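Local coordinates for KLLA0F20702p (Kluyveromyces lactis, PDB 5Y5A), which probably helps bring telomerase to chromosome ends as the yeast Est1 subunit, through its binding to the telomere protein Cdc13, at residues E10-F15 with D83-H88; L290-D295 with N332-D337; D479-E484 with F501-L506. One frame throughout, in Å; residues are numbered along the deposited sequence.

Contact 1 (E10-F15 with D83-H88); sequences ETFSGF and DLTWKH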
loop_
_atom_site.group_PDB
_atom_site.type_symbol
_atom_site.label_atom_id
_atom_site.label_comp_id
_atom_site.label_asym_id
_atom_site.label_seq_id
_atom_site.Cartn_x
_atom_site.Cartn_y
_atom_site.Cartn_z
ATOM N N GLU A 10 4.325 -13.326 -30.385
ATOM C CA GLU A 10 3.462 -13.827 -31.449
ATOM C C GLU A 10 2.723 -15.085 -31.022
ATOM O O GLU A 10 1.595 -15.333 -31.449
ATOM C CB GLU A 10 4.276 -14.120 -32.711
ATOM C CG GLU A 10 4.915 -12.905 -33.350
ATOM C CD GLU A 10 5.664 -13.258 -34.617
ATOM O OE1 GLU A 10 5.979 -14.452 -34.805
ATOM O OE2 GLU A 10 5.932 -12.348 -35.428
ATOM N N THR A 11 3.374 -15.880 -30.184
ATOM C CA THR A 11 2.815 -17.150 -29.749
ATOM C C THR A 11 1.609 -16.939 -28.841
ATOM O O THR A 11 0.592 -17.617 -28.980
ATOM C CB THR A 11 3.867 -17.997 -29.013
ATOM O OG1 THR A 11 5.026 -18.146 -29.842
ATOM C CG2 THR A 11 3.308 -19.369 -28.671
ATOM N N PHE A 12 1.719 -15.989 -27.918
ATOM C CA PHE A 12 0.655 -15.759 -26.948
ATOM C C PHE A 12 -0.530 -15.028 -27.556
ATOM O O PHE A 12 -1.671 -15.242 -27.149
ATOM C CB PHE A 12 1.191 -14.996 -25.739
ATOM C CG PHE A 12 1.701 -15.894 -24.659
ATOM C CD1 PHE A 12 3.005 -16.358 -24.683
ATOM C CD2 PHE A 12 0.863 -16.309 -23.639
ATOM C CE1 PHE A 12 3.471 -17.204 -23.696
ATOM C CE2 PHE A 12 1.322 -17.155 -22.649
ATOM C CZ PHE A 12 2.628 -17.602 -22.676
ATOM N N SER A 13 -0.259 -14.169 -28.530
ATOM C CA SER A 13 -1.327 -13.540 -29.288
ATOM C C SER A 13 -2.177 -14.622 -29.947
ATOM O O SER A 13 -3.403 -14.523 -30.000
ATOM C CB SER A 13 -0.756 -12.585 -30.334
ATOM O OG SER A 13 -1.761 -12.164 -31.237
ATOM N N GLY A 14 -1.509 -15.667 -30.427
ATOM C CA GLY A 14 -2.174 -16.801 -31.040
ATOM C C GLY A 14 -3.040 -17.585 -30.074
ATOM O O GLY A 14 -4.092 -18.095 -30.454
ATOM N N PHE A 15 -2.601 -17.691 -28.825
ATOM C CA PHE A 15 -3.401 -18.354 -27.805
ATOM C C PHE A 15 -4.703 -17.599 -27.626
ATOM O O PHE A 15 -5.782 -18.192 -27.584
ATOM C CB PHE A 15 -2.656 -18.428 -26.472
ATOM C CG PHE A 15 -1.441 -19.302 -26.505
ATOM C CD1 PHE A 15 -1.312 -20.293 -27.456
ATOM C CD2 PHE A 15 -0.426 -19.132 -25.581
ATOM C CE1 PHE A 15 -0.195 -21.096 -27.489
ATOM C CE2 PHE A 15 0.695 -19.935 -25.612
ATOM C CZ PHE A 15 0.810 -20.915 -26.565
ATOM N N ASP A 83 3.144 -13.225 -17.397
ATOM C CA ASP A 83 2.434 -11.980 -17.697
ATOM C C ASP A 83 1.690 -12.101 -19.028
ATOM O O ASP A 83 0.540 -11.687 -19.144
ATOM C CB ASP A 83 3.399 -10.790 -17.723
ATOM C CG ASP A 83 3.801 -10.321 -16.327
ATOM O OD1 ASP A 83 3.034 -10.539 -15.366
ATOM O OD2 ASP A 83 4.885 -9.721 -16.187
ATOM N N LEU A 84 2.339 -12.682 -20.031
ATOM C CA LEU A 84 1.670 -12.946 -21.299
ATOM C C LEU A 84 0.546 -13.971 -21.130
ATOM O O LEU A 84 -0.418 -13.996 -21.907
ATOM C CB LEU A 84 2.671 -13.439 -22.344
ATOM C CG LEU A 84 3.662 -12.410 -22.889
ATOM C CD1 LEU A 84 4.636 -13.077 -23.839
ATOM C CD2 LEU A 84 2.931 -11.274 -23.586
ATOM N N THR A 85 0.682 -14.820 -20.116
ATOM C CA THR A 85 -0.321 -15.834 -19.832
ATOM C C THR A 85 -1.590 -15.197 -19.278
ATOM O O THR A 85 -2.701 -15.501 -19.718
ATOM C CB THR A 85 0.204 -16.876 -18.837
ATOM O OG1 THR A 85 1.289 -17.601 -19.436
ATOM C CG2 THR A 85 -0.907 -17.842 -18.462
ATOM N N TRP A 86 -1.413 -14.308 -18.311
ATOM C CA TRP A 86 -2.534 -13.574 -17.750
ATOM C C TRP A 86 -3.227 -12.743 -18.815
ATOM O O TRP A 86 -4.433 -12.850 -19.009
ATOM C CB TRP A 86 -2.073 -12.667 -16.612
ATOM C CG TRP A 86 -3.179 -11.817 -16.103
ATOM C CD1 TRP A 86 -3.328 -10.473 -16.277
ATOM C CD2 TRP A 86 -4.320 -12.261 -15.355
ATOM N NE1 TRP A 86 -4.489 -10.049 -15.673
ATOM C CE2 TRP A 86 -5.113 -11.123 -15.102
ATOM C CE3 TRP A 86 -4.740 -13.504 -14.874
ATOM C CZ2 TRP A 86 -6.304 -11.199 -14.383
ATOM C CZ3 TRP A 86 -5.924 -13.574 -14.164
ATOM C CH2 TRP A 86 -6.692 -12.430 -13.925
ATOM N N LYS A 87 -2.439 -11.933 -19.517
ATOM C CA LYS A 87 -2.955 -10.975 -20.490
ATOM C C LYS A 87 -3.685 -11.613 -21.667
ATOM O O LYS A 87 -4.746 -11.141 -22.069
ATOM C CB LYS A 87 -1.811 -10.111 -21.020
ATOM C CG LYS A 87 -2.245 -9.002 -21.957
ATOM C CD LYS A 87 -1.038 -8.233 -22.452
ATOM C CE LYS A 87 -1.426 -7.167 -23.456
ATOM N NZ LYS A 87 -0.227 -6.477 -24.011
ATOM N N HIS A 88 -3.118 -12.683 -22.216
ATOM C CA HIS A 88 -3.608 -13.231 -23.475
ATOM C C HIS A 88 -4.463 -14.485 -23.318
ATOM O O HIS A 88 -5.244 -14.826 -24.208
ATOM C CB HIS A 88 -2.430 -13.534 -24.396
ATOM C CG HIS A 88 -1.657 -12.318 -24.796
ATOM N ND1 HIS A 88 -2.124 -11.411 -25.722
ATOM C CD2 HIS A 88 -0.451 -11.855 -24.392
ATOM C CE1 HIS A 88 -1.238 -10.443 -25.874
ATOM N NE2 HIS A 88 -0.214 -10.688 -25.078
#
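Phe12 carries most of the apolar contact, lying against Leu84 as helix 7-21 runs beside helix 78-105. This is helix-helix packing in the N-terminal part of a helical fragment, with 83-88 in the Est1 family region, which is assigned to the TPR clan. The segment axes approach to 9.2 Å and cross at -30°, close enough for one phenyl ring to fill the gap between the backbones. Leu84 CB sits over a face of that ring, 3.6 Å from its centroid and 15° off the normal, a CH-pi contact. Leu84 CD1 lies over the same face, out toward the rim, 3.8 Å from Phe12 CD1. Phe15, one turn further along its helix, brings CD2 over the opposite face, so the ring is held flat between two hydrocarbon groups. Ile45 and Met48 of helix 33-53 add to this apolar surround.

One polar side-chain atom meets the ring at its edge: Thr85 OG1, 3.2 Å from Phe12 CE2. A first torsion of -65° sets OG1 anti to the carbonyl carbon and lets it hydrogen-bond back to Ile81 O, so a threonine can lie in a buried wall with its hydroxyl satisfied.

The imidazole of His88 comes up beside the backbone of helix 7-21. His88 CB is 3.3 Å from Phe12 O, and Ser13 N lies over one ring face. His88 ND1 is hydrogen-bonded to Gln16 OE1, which fixes the rotation of the ring. The Thr85 hydroxyl and His88 ND1 thus find their partners just beyond the segments, whose mutual hold, made of apolar, CH-pi and van der Waals contacts, probably rests on packing.

Contact 2 (L290-D295 with N332-D337); sequences LLNSLD and NNRHSD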
loop_
_atom_site.group_PDB
_atom_site.type_symbol
_atom_site.label_atom_id
_atom_site.label_comp_id
_atom_site.label_asym_id
_atom_site.label_seq_id
_atom_site.Cartn_x
_atom_site.Cartn_y
_atom_site.Cartn_z
ATOM N N LEU A 290 -18.934 6.055 -4.103
ATOM C CA LEU A 290 -18.413 6.802 -2.964
ATOM C C LEU A 290 -19.466 7.771 -2.451
ATOM O O LEU A 290 -19.682 7.895 -1.244
ATOM C CB LEU A 290 -17.134 7.564 -3.339
ATOM C CG LEU A 290 -16.592 8.555 -2.298
ATOM C CD1 LEU A 290 -16.305 7.869 -0.945
ATOM C CD2 LEU A 290 -15.335 9.233 -2.827
ATOM N N LEU A 291 -20.126 8.453 -3.373
ATOM C CA LEU A 291 -21.147 9.421 -2.994
ATOM C C LEU A 291 -22.337 8.739 -2.301
ATOM O O LEU A 291 -22.922 9.297 -1.372
ATOM C CB LEU A 291 -21.602 10.216 -4.223
ATOM C CG LEU A 291 -20.881 11.566 -4.349
ATOM C CD1 LEU A 291 -19.373 11.405 -4.245
ATOM C CD2 LEU A 291 -21.256 12.302 -5.626
ATOM N N ASN A 292 -22.671 7.527 -2.739
ATOM C CA ASN A 292 -23.719 6.746 -2.092
ATOM C C ASN A 292 -23.343 6.361 -0.666
ATOM O O ASN A 292 -24.181 6.413 0.236
ATOM C CB ASN A 292 -24.035 5.496 -2.906
ATOM C CG ASN A 292 -24.769 5.814 -4.189
ATOM O OD1 ASN A 292 -25.345 6.891 -4.332
ATOM N ND2 ASN A 292 -24.764 4.872 -5.126
ATOM N N SER A 293 -22.085 5.977 -0.476
ATOM C CA SER A 293 -21.559 5.667 0.845
ATOM C C SER A 293 -21.621 6.885 1.753
ATOM O O SER A 293 -22.017 6.785 2.914
ATOM C CB SER A 293 -20.113 5.171 0.751
ATOM O OG SER A 293 -20.065 3.853 0.253
ATOM N N LEU A 294 -21.223 8.035 1.221
ATOM C CA LEU A 294 -21.291 9.264 1.981
ATOM C C LEU A 294 -22.753 9.570 2.350
ATOM O O LEU A 294 -23.013 10.103 3.427
ATOM C CB LEU A 294 -20.640 10.415 1.202
ATOM C CG LEU A 294 -19.133 10.229 0.976
ATOM C CD1 LEU A 294 -18.562 11.256 0.007
ATOM C CD2 LEU A 294 -18.356 10.267 2.301
ATOM N N ASP A 295 -23.697 9.202 1.478
ATOM C CA ASP A 295 -25.128 9.322 1.791
ATOM C C ASP A 295 -25.505 8.464 2.999
ATOM O O ASP A 295 -26.200 8.924 3.918
ATOM C CB ASP A 295 -26.020 8.898 0.610
ATOM C CG ASP A 295 -25.965 9.858 -0.564
ATOM O OD1 ASP A 295 -25.374 10.947 -0.442
ATOM O OD2 ASP A 295 -26.544 9.519 -1.617
ATOM N N ASN A 332 -19.032 20.367 -7.477
ATOM C CA ASN A 332 -20.219 20.144 -8.299
ATOM C C ASN A 332 -21.082 18.941 -7.920
ATOM O O ASN A 332 -21.844 18.449 -8.753
ATOM C CB ASN A 332 -19.808 19.992 -9.769
ATOM C CG ASN A 332 -19.369 21.305 -10.401
ATOM O OD1 ASN A 332 -19.882 22.373 -10.066
ATOM N ND2 ASN A 332 -18.419 21.227 -11.329
ATOM N N ASN A 333 -20.977 18.455 -6.686
ATOM C CA ASN A 333 -21.825 17.334 -6.289
ATOM C C ASN A 333 -22.647 17.640 -5.044
ATOM O O ASN A 333 -22.461 18.671 -4.398
ATOM C CB ASN A 333 -20.989 16.060 -6.087
ATOM C CG ASN A 333 -20.105 16.116 -4.858
ATOM O OD1 ASN A 333 -20.591 16.042 -3.732
ATOM N ND2 ASN A 333 -18.792 16.210 -5.071
ATOM N N ARG A 334 -23.561 16.732 -4.716
ATOM C CA ARG A 334 -24.510 16.936 -3.622
ATOM C C ARG A 334 -23.844 17.043 -2.246
ATOM O O ARG A 334 -24.457 17.521 -1.297
ATOM C CB ARG A 334 -25.551 15.810 -3.610
ATOM C CG ARG A 334 -24.986 14.395 -3.451
ATOM C CD ARG A 334 -26.089 13.398 -3.725
ATOM N NE ARG A 334 -25.737 12.010 -3.448
ATOM C CZ ARG A 334 -25.281 11.157 -4.359
ATOM N NH1 ARG A 334 -25.086 11.557 -5.608
ATOM N NH2 ARG A 334 -25.009 9.904 -4.017
ATOM N N HIS A 335 -22.588 16.613 -2.150
ATOM C CA HIS A 335 -21.847 16.687 -0.895
ATOM C C HIS A 335 -20.880 17.865 -0.867
ATOM O O HIS A 335 -20.155 18.054 0.109
ATOM C CB HIS A 335 -21.073 15.389 -0.651
ATOM C CG HIS A 335 -21.947 14.197 -0.412
ATOM N ND1 HIS A 335 -22.673 14.030 0.748
ATOM C CD2 HIS A 335 -22.206 13.113 -1.180
ATOM C CE1 HIS A 335 -23.345 12.893 0.682
ATOM N NE2 HIS A 335 -23.079 12.317 -0.476
ATOM N N SER A 336 -20.876 18.655 -1.936
ATOM C CA SER A 336 -19.906 19.731 -2.090
ATOM C C SER A 336 -19.981 20.753 -0.971
ATOM O O SER A 336 -18.953 21.222 -0.498
ATOM C CB SER A 336 -20.093 20.433 -3.439
ATOM O OG SER A 336 -19.797 19.557 -4.516
ATOM N N ASP A 337 -21.187 21.090 -0.529
ATOM C CA ASP A 337 -21.323 22.088 0.529
ATOM C C ASP A 337 -21.098 21.508 1.932
ATOM O O ASP A 337 -21.288 22.194 2.931
ATOM C CB ASP A 337 -22.699 22.756 0.455
ATOM C CG ASP A 337 -23.838 21.762 0.564
ATOM O OD1 ASP A 337 -23.665 20.605 0.124
ATOM O OD2 ASP A 337 -24.907 22.139 1.087
#
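Leu291 O accepts two N-H groups: Asp295 N, as the helix requires, and His335 NE2 at 3.2 Å, which arrives in the carbonyl plane on a lone pair. His335 NE2 also lies 2.7 Å from Asp295 OD1, but with an N-H angle of 121° this second bond is weak. On the other side of the imidazole, ND1 is hydrogen-bonded to Arg338 NH1, so both ring nitrogens are engaged. Leu294 CB lies over a face of the ring in a CH-pi contact.

Arg334 holds Asp295 side-on. Arg334 NE reaches Asp295 OD1 at 3.2 Å, close to straight at 162° and on the syn lone pair, while Arg334 NH2 meets Asp295 OD2 at 2.9 Å from above the carboxylate plane. An arginine suits this loop because its chain, extended from CG to NE, spans the gap, with Leu291 CB under one face of the guanidinium. With an alanine here instead of Asp295, the guanidinium would probably be left without its carboxylate mate and be held less firmly in its rotation, and His335 NE2 would keep only Leu291 O.

The loop is shaped by a type I turn from Asn333 to Ser336 and an Asx turn, His335 N donating to Asn333 OD1 at 2.6 Å. Within the region matched to the Est1 DNA/RNA-binding family, Arg334 and His335 tie this loop, between helices 318-325 and 339-379, to helix 285-298, whose Leu291 and Leu294 also pack on Trp330 of the same loop, while Leu290 faces helices 271-279 and 306-315.

Contact 3 (D479-E484 with F501-L506); sequences DYFYEE and FNDEKL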
loop_
_atom_site.group_PDB
_atom_site.type_symbol
_atom_site.label_atom_id
_atom_site.label_comp_id
_atom_site.label_asym_id
_atom_site.label_seq_id
_atom_site.Cartn_x
_atom_site.Cartn_y
_atom_site.Cartn_z
ATOM N N ASP A 479 18.310 -4.321 15.050
ATOM C CA ASP A 479 18.648 -5.597 14.433
ATOM C C ASP A 479 17.611 -6.086 13.431
ATOM O O ASP A 479 17.849 -7.068 12.721
ATOM C CB ASP A 479 18.866 -6.652 15.515
ATOM C CG ASP A 479 20.112 -6.382 16.334
ATOM O OD1 ASP A 479 21.038 -5.739 15.796
ATOM O OD2 ASP A 479 20.165 -6.801 17.508
ATOM N N TYR A 480 16.476 -5.394 13.356
ATOM C CA TYR A 480 15.402 -5.809 12.463
ATOM C C TYR A 480 14.405 -4.688 12.196
ATOM O O TYR A 480 14.396 -3.668 12.891
ATOM C CB TYR A 480 14.672 -7.033 13.037
ATOM C CG TYR A 480 14.017 -6.817 14.391
ATOM C CD1 TYR A 480 12.704 -6.368 14.485
ATOM C CD2 TYR A 480 14.706 -7.077 15.574
ATOM C CE1 TYR A 480 12.098 -6.176 15.711
ATOM C CE2 TYR A 480 14.104 -6.883 16.809
ATOM C CZ TYR A 480 12.799 -6.434 16.870
ATOM O OH TYR A 480 12.191 -6.240 18.094
ATOM N N PHE A 481 13.568 -4.886 11.180
ATOM C CA PHE A 481 12.548 -3.909 10.809
ATOM C C PHE A 481 11.350 -3.955 11.754
ATOM O O PHE A 481 10.979 -5.024 12.243
ATOM C CB PHE A 481 12.072 -4.146 9.371
ATOM C CG PHE A 481 12.861 -3.401 8.332
ATOM C CD1 PHE A 481 14.050 -2.766 8.660
ATOM C CD2 PHE A 481 12.401 -3.322 7.026
ATOM C CE1 PHE A 481 14.767 -2.080 7.705
ATOM C CE2 PHE A 481 13.118 -2.638 6.062
ATOM C CZ PHE A 481 14.301 -2.013 6.403
ATOM N N TYR A 482 10.750 -2.793 12.005
ATOM C CA TYR A 482 9.540 -2.708 12.818
ATOM C C TYR A 482 8.298 -2.719 11.917
ATOM O O TYR A 482 8.417 -2.672 10.687
ATOM C CB TYR A 482 9.566 -1.452 13.698
ATOM C CG TYR A 482 10.734 -1.401 14.663
ATOM C CD1 TYR A 482 11.327 -2.567 15.130
ATOM C CD2 TYR A 482 11.253 -0.188 15.096
ATOM C CE1 TYR A 482 12.400 -2.525 16.003
ATOM C CE2 TYR A 482 12.326 -0.138 15.976
ATOM C CZ TYR A 482 12.893 -1.310 16.421
ATOM O OH TYR A 482 13.959 -1.266 17.284
ATOM N N GLU A 483 7.113 -2.778 12.529
ATOM C CA GLU A 483 5.864 -2.912 11.781
ATOM C C GLU A 483 5.735 -1.841 10.712
ATOM O O GLU A 483 5.431 -2.145 9.556
ATOM C CB GLU A 483 4.643 -2.848 12.712
ATOM C CG GLU A 483 4.439 -4.076 13.604
ATOM C CD GLU A 483 5.022 -3.901 15.003
ATOM O OE1 GLU A 483 6.041 -3.185 15.152
ATOM O OE2 GLU A 483 4.455 -4.483 15.953
ATOM N N GLU A 484 5.976 -0.590 11.095
ATOM C CA GLU A 484 5.818 0.518 10.161
ATOM C C GLU A 484 6.873 0.462 9.048
ATOM O O GLU A 484 6.606 0.886 7.926
ATOM C CB GLU A 484 5.866 1.869 10.894
ATOM C CG GLU A 484 7.199 2.211 11.573
ATOM C CD GLU A 484 7.265 1.766 13.024
ATOM O OE1 GLU A 484 7.898 2.485 13.831
ATOM O OE2 GLU A 484 6.679 0.708 13.357
ATOM N N PHE A 501 16.741 5.482 11.252
ATOM C CA PHE A 501 17.755 4.589 11.800
ATOM C C PHE A 501 18.925 4.481 10.838
ATOM O O PHE A 501 18.791 4.789 9.653
ATOM C CB PHE A 501 17.196 3.186 12.050
ATOM C CG PHE A 501 16.300 3.082 13.243
ATOM C CD1 PHE A 501 16.829 2.894 14.513
ATOM C CD2 PHE A 501 14.926 3.143 13.094
ATOM C CE1 PHE A 501 16.001 2.781 15.618
ATOM C CE2 PHE A 501 14.096 3.038 14.187
ATOM C CZ PHE A 501 14.630 2.851 15.452
ATOM N N ASN A 502 20.064 4.021 11.342
ATOM C CA ASN A 502 21.159 3.618 10.472
ATOM C C ASN A 502 21.187 2.098 10.368
ATOM O O ASN A 502 21.772 1.419 11.215
ATOM C CB ASN A 502 22.501 4.150 10.985
ATOM C CG ASN A 502 23.604 4.057 9.942
ATOM O OD1 ASN A 502 23.356 3.704 8.787
ATOM N ND2 ASN A 502 24.825 4.387 10.343
ATOM N N ASP A 503 20.535 1.568 9.335
ATOM C CA ASP A 503 20.431 0.122 9.153
ATOM C C ASP A 503 21.609 -0.390 8.335
ATOM O O ASP A 503 21.561 -1.478 7.761
ATOM C CB ASP A 503 19.102 -0.240 8.486
ATOM C CG ASP A 503 17.903 0.081 9.365
ATOM O OD1 ASP A 503 18.015 -0.093 10.599
ATOM O OD2 ASP A 503 16.856 0.514 8.831
ATOM N N GLU A 504 22.661 0.421 8.297
ATOM C CA GLU A 504 23.892 0.122 7.578
ATOM C C GLU A 504 24.356 -1.310 7.804
ATOM O O GLU A 504 24.529 -2.069 6.855
ATOM C CB GLU A 504 24.985 1.098 8.017
ATOM C CG GLU A 504 26.124 1.288 7.043
ATOM C CD GLU A 504 27.159 2.270 7.568
ATOM O OE1 GLU A 504 26.975 2.787 8.691
ATOM O OE2 GLU A 504 28.159 2.527 6.864
ATOM N N LYS A 505 24.520 -1.678 9.071
ATOM C CA LYS A 505 25.064 -2.980 9.438
ATOM C C LYS A 505 24.139 -4.174 9.186
ATOM O O LYS A 505 24.611 -5.312 9.164
ATOM C CB LYS A 505 25.461 -2.968 10.912
ATOM C CG LYS A 505 24.302 -2.738 11.861
ATOM C CD LYS A 505 24.829 -2.526 13.262
ATOM C CE LYS A 505 23.720 -2.204 14.236
ATOM N NZ LYS A 505 24.291 -1.590 15.468
ATOM N N LEU A 506 22.852 -3.943 9.017
ATOM C CA LEU A 506 21.935 -5.041 8.805
ATOM C C LEU A 506 22.311 -5.921 7.640
ATOM O O LEU A 506 22.122 -7.116 7.671
ATOM C CB LEU A 506 20.533 -4.507 8.556
ATOM C CG LEU A 506 19.700 -4.073 9.745
ATOM C CD1 LEU A 506 18.233 -4.170 9.417
ATOM C CD2 LEU A 506 20.024 -4.952 10.923
#
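Leu506 and Asp479 bring the two segments nearest at their backbones, with CA atoms 6.5 Å apart. The methyl CD2 of Leu506 rests 3.5 Å from Asp479 O, a packing contact, while the polar need of that carbonyl is met by Arg515 NH1. Leucine suits the place because its other branch can turn to a second neighbour, Leu506 CD1 lying 4.4 Å from Phe481 CE1.

Phe481 also meets a charge. Asp503 OD2 lies at the edge of its ring, near the ring plane and 3.5 Å from Phe481 CE1, where the slightly positive hydrogens of the rim should welcome a carboxylate oxygen. Asp503 OD1 forms a salt bridge with Arg478 NE, which would offset the cost of burying the acid. Phe481, Asp503 and Leu506 all also touch apolar side chains of the bound peptide, probably the Cdc13 segment of this complex, so this face of Est1 forms part of the peptide-binding surface.

A purely aromatic contact is made by Tyr482 and Phe501. Their planes stand at 86°, with centroids 5.8 Å apart, and the nearest atoms are Tyr482 CE2 and Phe501 CZ at 3.8 Å. The first torsion of Tyr482, -60°, sets CG anti to the carbonyl carbon, and the ring then extends to where its hydroxyl is hydrogen-bonded to Ser532 OG of helix 526-546. Phenylalanine suits the facing position, since its ring packs on Ser532, Val536 and Arg427 and brings no polar end. At the backbone Tyr482 is the N-cap of helix 483-487, and Tyr482 N is hydrogen-bonded to Asp485 OD2, three residues on, at the start of the helix.

Overall arrangement
The three contacts come in series along the chain, contact 1 closing before contact 2 opens and contact 2 before contact 3. Their centres lie 41 to 43 Å apart, and no two of them touch. Contact 1 joins helices 7-21 and 78-105 near the N-terminal end of this largely helical fragment. Contacts 2 and 3 reach the region matched to the Est1 DNA/RNA-binding family, yet sit on opposite sides of the chain's centre, one fastening a loop to helix 285-298 and the other joining two loop-rich stretches. Contacts 1 and 2 are thus separate structural contacts within the scaffold, whereas contact 3 adjoins the bound peptide and so probably contributes to partner recognition.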